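Long-range contacts in minor capsid protein (Cafeteriavirus-dependent mavirus, PDB 6G42), which forms the penton of the virophage capsid, a single jelly-roll protein that assembles as a ring of five subunits and probably closes the icosahedral vertices: residues 53-58 against 252-257; 273-278 against 297-302. One frame throughout, in Å; residues are numbered along the deposited sequence.

How the contacts relate
Both contacts lie in the jelly-roll domain, on the same side of the chain's centre, with their own centres about 11 Å apart. Contact 1 closes first along the chain, and contact 2 follows in series, strand 272-281 coming directly after strand 248-264. They meet in one antiparallel sheet: strand 49-62 of contact 1 lies beside strand 296-305 of contact 2, joined by Glu-55 O to Lys-300 N (2.7 Å). Contact 1 is thus a pairing within this sheet, whereas contact 2 spans the core to the facing sheet. Strand 296-305 turns Ile-297, Leu-299 and Leu-301 to the core and Gln-298 and Lys-300 to a neighbouring subunit, so this sheet serves both core and assembly.

Contact 1 (53-58 against 252-257); sequences VEEFHL and LFRVEN
Phe-253 lies against Phe-56 on the face of the sheet that looks into the jelly-roll. Phe-253 CB sits over one face of the Phe-56 ring, 3.8 Å from its centroid, a CH-pi contact displaced toward the rim. CG and CD2 then run along that ring, Phe-253 CD2 standing 3.7 Å from Phe-56 CE2, with the ring planes inclined at 36°. Farther out, Phe-253 CE2 brings the ring edge to Val-53 O at 3.6 Å; the side chain also packs on Tyr-238 of strand 236-239. Phe-56 is placed for this by a chi1 of 69°, which puts CG between the backbone N and the carbonyl carbon. The backbones form an antiparallel hydrogen-bonded pair here: Phe-253 N gives a nearly straight bond (171°) to Phe-56 O at 3.0 Å, and the return bond, Phe-56 N to Phe-253 O, is longer (3.2 Å) and more bent. Beyond it, Val-255 N bonds Glu-54 O, where Glu-54 and Glu-55 form a classic beta bulge opposite Lys-300. On the other face, Leu-252 CD1 lies over the His-57 ring, and Glu-55 OE2 bonds His-203 of a neighbouring subunit. Aromatic and aliphatic groups thus face the core, and a mixed face of Glu-55, His-57, Arg-254 and Leu-252 the neighbouring subunit.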
loop_
_atom_site.group_PDB
_atom_site.type_symbol
_atom_site.label_atom_id
_atom_site.label_comp_id
_atom_site.label_asym_id
_atom_site.label_seq_id
_atom_site.Cartn_x
_atom_site.Cartn_y
_atom_site.Cartn_z
ATOM N N VAL C 53 -16.088 -7.793 17.273
ATOM C CA VAL C 53 -16.566 -8.118 15.935
ATOM C C VAL C 53 -15.330 -8.364 15.074
ATOM O O VAL C 53 -14.648 -7.419 14.680
ATOM C CB VAL C 53 -17.437 -6.979 15.355
ATOM C CG1 VAL C 53 -17.909 -7.296 13.933
ATOM C CG2 VAL C 53 -18.636 -6.725 16.263
ATOM N N GLU C 54 -15.045 -9.639 14.809
ATOM C CA GLU C 54 -13.897 -10.050 13.990
ATOM C C GLU C 54 -14.042 -9.607 12.521
ATOM O O GLU C 54 -13.116 -9.036 11.943
ATOM C CB GLU C 54 -13.731 -11.575 14.069
ATOM C CG GLU C 54 -12.583 -12.189 13.257
ATOM C CD GLU C 54 -11.197 -11.894 13.811
ATOM O OE1 GLU C 54 -11.088 -11.353 14.943
ATOM O OE2 GLU C 54 -10.206 -12.219 13.107
ATOM N N GLU C 55 -15.205 -9.867 11.930
ATOM C CA GLU C 55 -15.398 -9.669 10.495
ATOM C C GLU C 55 -16.871 -9.506 10.129
ATOM O O GLU C 55 -17.738 -10.171 10.699
ATOM C CB GLU C 55 -14.760 -10.855 9.757
ATOM C CG GLU C 55 -15.192 -11.130 8.320
ATOM C CD GLU C 55 -14.420 -12.290 7.689
ATOM O OE1 GLU C 55 -14.025 -13.226 8.427
ATOM O OE2 GLU C 55 -14.217 -12.279 6.454
ATOM N N PHE C 56 -17.143 -8.594 9.198
ATOM C CA PHE C 56 -18.430 -8.563 8.503
ATOM C C PHE C 56 -18.266 -8.284 7.009
ATOM O O PHE C 56 -17.196 -7.869 6.556
ATOM C CB PHE C 56 -19.445 -7.611 9.173
ATOM C CG PHE C 56 -19.122 -6.142 9.055
ATOM C CD1 PHE C 56 -19.411 -5.435 7.889
ATOM C CD2 PHE C 56 -18.607 -5.444 10.141
ATOM C CE1 PHE C 56 -19.137 -4.078 7.792
ATOM C CE2 PHE C 56 -18.341 -4.084 10.053
ATOM C CZ PHE C 56 -18.606 -3.399 8.878
ATOM N N HIS C 57 -19.339 -8.539 6.263
ATOM C CA HIS C 57 -19.385 -8.290 4.821
ATOM C C HIS C 57 -20.785 -7.839 4.403
ATOM O O HIS C 57 -21.746 -8.578 4.561
ATOM C CB HIS C 57 -18.961 -9.552 4.064
ATOM C CG HIS C 57 -18.646 -9.335 2.612
ATOM N ND1 HIS C 57 -18.324 -8.107 2.076
ATOM C CD2 HIS C 57 -18.568 -10.214 1.589
ATOM C CE1 HIS C 57 -18.079 -8.240 0.786
ATOM N NE2 HIS C 57 -18.220 -9.509 0.465
ATOM N N LEU C 58 -20.891 -6.611 3.908
ATOM C CA LEU C 58 -22.161 -6.047 3.450
ATOM C C LEU C 58 -22.166 -6.149 1.930
ATOM O O LEU C 58 -21.780 -5.218 1.220
ATOM C CB LEU C 58 -22.320 -4.592 3.918
ATOM C CG LEU C 58 -21.907 -4.289 5.365
ATOM C CD1 LEU C 58 -22.104 -2.815 5.668
ATOM C CD2 LEU C 58 -22.657 -5.145 6.377
ATOM N N LEU C 252 -16.369 -4.854 2.866
ATOM C CA LEU C 252 -15.702 -5.857 3.688
ATOM C C LEU C 252 -14.962 -5.200 4.861
ATOM O O LEU C 252 -14.301 -4.167 4.693
ATOM C CB LEU C 252 -14.716 -6.646 2.823
ATOM C CG LEU C 252 -13.921 -7.779 3.467
ATOM C CD1 LEU C 252 -14.858 -8.881 3.950
ATOM C CD2 LEU C 252 -12.906 -8.324 2.471
ATOM N N PHE C 253 -15.105 -5.800 6.046
ATOM C CA PHE C 253 -14.325 -5.432 7.230
ATOM C C PHE C 253 -13.693 -6.684 7.857
ATOM O O PHE C 253 -14.352 -7.715 8.000
ATOM C CB PHE C 253 -15.194 -4.700 8.256
ATOM C CG PHE C 253 -14.526 -4.532 9.594
ATOM C CD1 PHE C 253 -13.449 -3.669 9.742
ATOM C CD2 PHE C 253 -14.947 -5.265 10.699
ATOM C CE1 PHE C 253 -12.815 -3.523 10.968
ATOM C CE2 PHE C 253 -14.317 -5.119 11.928
ATOM C CZ PHE C 253 -13.250 -4.248 12.062
ATOM N N ARG C 254 -12.410 -6.574 8.204
ATOM C CA ARG C 254 -11.668 -7.595 8.950
ATOM C C ARG C 254 -10.769 -6.890 9.973
ATOM O O ARG C 254 -10.073 -5.939 9.628
ATOM C CB ARG C 254 -10.832 -8.438 7.990
ATOM C CG ARG C 254 -11.651 -9.334 7.069
ATOM C CD ARG C 254 -10.789 -10.006 6.009
ATOM N NE ARG C 254 -10.410 -9.097 4.919
ATOM C CZ ARG C 254 -9.644 -9.430 3.877
ATOM N NH1 ARG C 254 -9.153 -10.663 3.750
ATOM N NH2 ARG C 254 -9.369 -8.520 2.945
ATOM N N VAL C 255 -10.770 -7.356 11.222
ATOM C CA VAL C 255 -10.129 -6.617 12.330
ATOM C C VAL C 255 -8.586 -6.767 12.374
ATOM O O VAL C 255 -8.002 -7.268 13.333
ATOM C CB VAL C 255 -10.823 -6.922 13.699
ATOM C CG1 VAL C 255 -10.489 -8.309 14.252
ATOM C CG2 VAL C 255 -10.522 -5.834 14.724
ATOM N N GLU C 256 -7.930 -6.281 11.329
ATOM C CA GLU C 256 -6.456 -6.252 11.269
ATOM C C GLU C 256 -5.859 -4.984 11.905
ATOM O O GLU C 256 -4.646 -4.915 12.127
ATOM C CB GLU C 256 -5.971 -6.426 9.817
ATOM C CG GLU C 256 -6.291 -5.281 8.854
ATOM C CD GLU C 256 -6.622 -5.765 7.445
ATOM O OE1 GLU C 256 -5.873 -6.603 6.902
ATOM O OE2 GLU C 256 -7.636 -5.309 6.877
ATOM N N ASN C 257 -6.719 -4.002 12.202
ATOM C CA ASN C 257 -6.309 -2.692 12.753
ATOM C C ASN C 257 -6.780 -2.432 14.196
ATOM O O ASN C 257 -5.981 -2.008 15.033
ATOM C CB ASN C 257 -6.752 -1.541 11.822
ATOM C CG ASN C 257 -8.252 -1.537 11.534
ATOM O OD1 ASN C 257 -8.978 -2.463 11.907
ATOM N ND2 ASN C 257 -8.718 -0.491 10.859
#

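Contact 2 (273-278 against 297-302); sequences FNLSFT and IQLKLL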
loop_
_atom_site.group_PDB
_atom_site.type_symbol
_atom_site.label_atom_id
_atom_site.label_comp_id
_atom_site.label_asym_id
_atom_site.label_seq_id
_atom_site.Cartn_x
_atom_site.Cartn_y
_atom_site.Cartn_z
ATOM N N PHE C 273 -30.103 -12.815 21.298
ATOM C CA PHE C 273 -29.988 -11.360 21.180
ATOM C C PHE C 273 -30.174 -10.909 19.739
ATOM O O PHE C 273 -30.145 -11.716 18.814
ATOM C CB PHE C 273 -28.644 -10.854 21.734
ATOM C CG PHE C 273 -27.435 -11.458 21.068
ATOM C CD1 PHE C 273 -26.920 -12.675 21.505
ATOM C CD2 PHE C 273 -26.794 -10.801 20.023
ATOM C CE1 PHE C 273 -25.802 -13.233 20.905
ATOM C CE2 PHE C 273 -25.677 -11.354 19.419
ATOM C CZ PHE C 273 -25.180 -12.573 19.860
ATOM N N ASN C 274 -30.370 -9.605 19.582
ATOM C CA ASN C 274 -30.573 -8.970 18.288
ATOM C C ASN C 274 -29.313 -8.209 17.871
ATOM O O ASN C 274 -28.631 -7.619 18.710
ATOM C CB ASN C 274 -31.749 -8.000 18.369
ATOM C CG ASN C 274 -32.142 -7.450 17.015
ATOM O OD1 ASN C 274 -31.793 -6.318 16.665
ATOM N ND2 ASN C 274 -32.854 -8.256 16.233
ATOM N N LEU C 275 -29.013 -8.245 16.575
ATOM C CA LEU C 275 -27.998 -7.383 15.966
ATOM C C LEU C 275 -28.647 -6.669 14.792
ATOM O O LEU C 275 -29.396 -7.286 14.029
ATOM C CB LEU C 275 -26.804 -8.192 15.454
ATOM C CG LEU C 275 -25.992 -8.975 16.483
ATOM C CD1 LEU C 275 -25.005 -9.896 15.790
ATOM C CD2 LEU C 275 -25.261 -8.035 17.417
ATOM N N SER C 276 -28.356 -5.375 14.652
ATOM C CA SER C 276 -28.779 -4.610 13.479
ATOM C C SER C 276 -27.712 -3.619 13.045
ATOM O O SER C 276 -26.933 -3.139 13.865
ATOM C CB SER C 276 -30.109 -3.887 13.737
ATOM O OG SER C 276 -30.133 -3.304 15.019
ATOM N N PHE C 277 -27.705 -3.324 11.744
ATOM C CA PHE C 277 -26.759 -2.395 11.121
ATOM C C PHE C 277 -27.394 -1.013 10.923
ATOM O O PHE C 277 -28.507 -0.890 10.406
ATOM C CB PHE C 277 -26.267 -2.956 9.779
ATOM C CG PHE C 277 -25.265 -4.074 9.917
ATOM C CD1 PHE C 277 -25.674 -5.363 10.264
ATOM C CD2 PHE C 277 -23.910 -3.841 9.705
ATOM C CE1 PHE C 277 -24.750 -6.391 10.395
ATOM C CE2 PHE C 277 -22.984 -4.867 9.831
ATOM C CZ PHE C 277 -23.399 -6.142 10.173
ATOM N N THR C 278 -26.662 0.019 11.327
ATOM C CA THR C 278 -27.151 1.390 11.334
ATOM C C THR C 278 -26.091 2.307 10.744
ATOM O O THR C 278 -24.904 2.159 11.039
ATOM C CB THR C 278 -27.430 1.857 12.770
ATOM O OG1 THR C 278 -28.164 0.852 13.481
ATOM C CG2 THR C 278 -28.232 3.134 12.766
ATOM N N ILE C 297 -25.342 -10.742 3.599
ATOM C CA ILE C 297 -24.664 -10.129 4.730
ATOM C C ILE C 297 -24.043 -11.227 5.586
ATOM O O ILE C 297 -24.717 -12.183 5.940
ATOM C CB ILE C 297 -25.626 -9.199 5.498
ATOM C CG1 ILE C 297 -25.792 -7.920 4.673
ATOM C CG2 ILE C 297 -25.095 -8.857 6.885
ATOM C CD1 ILE C 297 -26.886 -6.997 5.117
ATOM N N GLN C 298 -22.746 -11.094 5.860
ATOM C CA GLN C 298 -21.996 -12.047 6.683
ATOM C C GLN C 298 -21.448 -11.321 7.899
ATOM O O GLN C 298 -21.273 -10.100 7.884
ATOM C CB GLN C 298 -20.858 -12.680 5.892
ATOM C CG GLN C 298 -21.311 -13.696 4.856
ATOM C CD GLN C 298 -20.246 -14.002 3.812
ATOM O OE1 GLN C 298 -19.100 -13.557 3.920
ATOM N NE2 GLN C 298 -20.621 -14.762 2.788
ATOM N N LEU C 299 -21.175 -12.090 8.945
ATOM C CA LEU C 299 -20.921 -11.538 10.272
ATOM C C LEU C 299 -20.242 -12.578 11.153
ATOM O O LEU C 299 -20.683 -13.720 11.220
ATOM C CB LEU C 299 -22.258 -11.111 10.878
ATOM C CG LEU C 299 -22.290 -10.316 12.182
ATOM C CD1 LEU C 299 -23.425 -9.303 12.136
ATOM C CD2 LEU C 299 -22.457 -11.230 13.389
ATOM N N LYS C 300 -19.165 -12.184 11.819
ATOM C CA LYS C 300 -18.409 -13.095 12.677
ATOM C C LYS C 300 -18.063 -12.387 13.985
ATOM O O LYS C 300 -17.448 -11.320 13.974
ATOM C CB LYS C 300 -17.146 -13.577 11.963
ATOM C CG LYS C 300 -16.520 -14.832 12.563
ATOM C CD LYS C 300 -15.568 -15.512 11.579
ATOM C CE LYS C 300 -15.304 -16.974 11.918
ATOM N NZ LYS C 300 -13.960 -17.176 12.519
ATOM N N LEU C 301 -18.487 -12.983 15.097
ATOM C CA LEU C 301 -18.268 -12.434 16.429
ATOM C C LEU C 301 -17.299 -13.322 17.202
ATOM O O LEU C 301 -17.207 -14.524 16.949
ATOM C CB LEU C 301 -19.595 -12.353 17.183
ATOM C CG LEU C 301 -20.742 -11.595 16.517
ATOM C CD1 LEU C 301 -22.011 -11.790 17.318
ATOM C CD2 LEU C 301 -20.437 -10.112 16.388
ATOM N N LEU C 302 -16.577 -12.720 18.142
ATOM C CA LEU C 302 -15.688 -13.461 19.032
ATOM C C LEU C 302 -15.992 -13.119 20.484
ATOM O O LEU C 302 -15.929 -11.950 20.874
ATOM C CB LEU C 302 -14.222 -13.141 18.729
ATOM C CG LEU C 302 -13.179 -13.685 19.715
ATOM C CD1 LEU C 302 -13.234 -15.207 19.790
ATOM C CD2 LEU C 302 -11.784 -13.212 19.340
#
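Leu-275 and Leu-301 meet end-on, tip to tip, their CD1 methyls 3.9 Å apart, while Leu-299 crosses Leu-275 at a slant and sets its CD2 3.7 Å from the same Leu-275 CD1. That one methyl therefore touches two leucines of the facing strand. In Leu-299, CG stands anti to the backbone N (chi1 -171°) and the two methyls part: CD2 serves Leu-275, and CD1 meets Phe-277. The Phe-277 side chain runs past Leu-299 the other way, and Leu-299 CD1 lies at the ring edge, near its plane, 3.6 Å from Phe-277 CE1. No hydrogen bond joins the segments, whose axes come no nearer than 10.8 Å, with 123° between their directions; this is the packing of two antiparallel sheets face to face across the core of a jelly-roll. Leu-235 and Ile-36 also pack on Leu-275, and Val-53 on Leu-301. At one end of the row, Phe-273 approaches Leu-301 from the opposite direction and turns its edge to Leu-301 CD1, Phe-273 CZ standing 4.1 Å from it. Leu-275 CD2 lies at the edge of the Phe-273 ring too, in its plane. At the other end Ile-297 CG2 comes obliquely to Phe-277 CE1 at 4.3 Å, and Val-32 touches both of these residues.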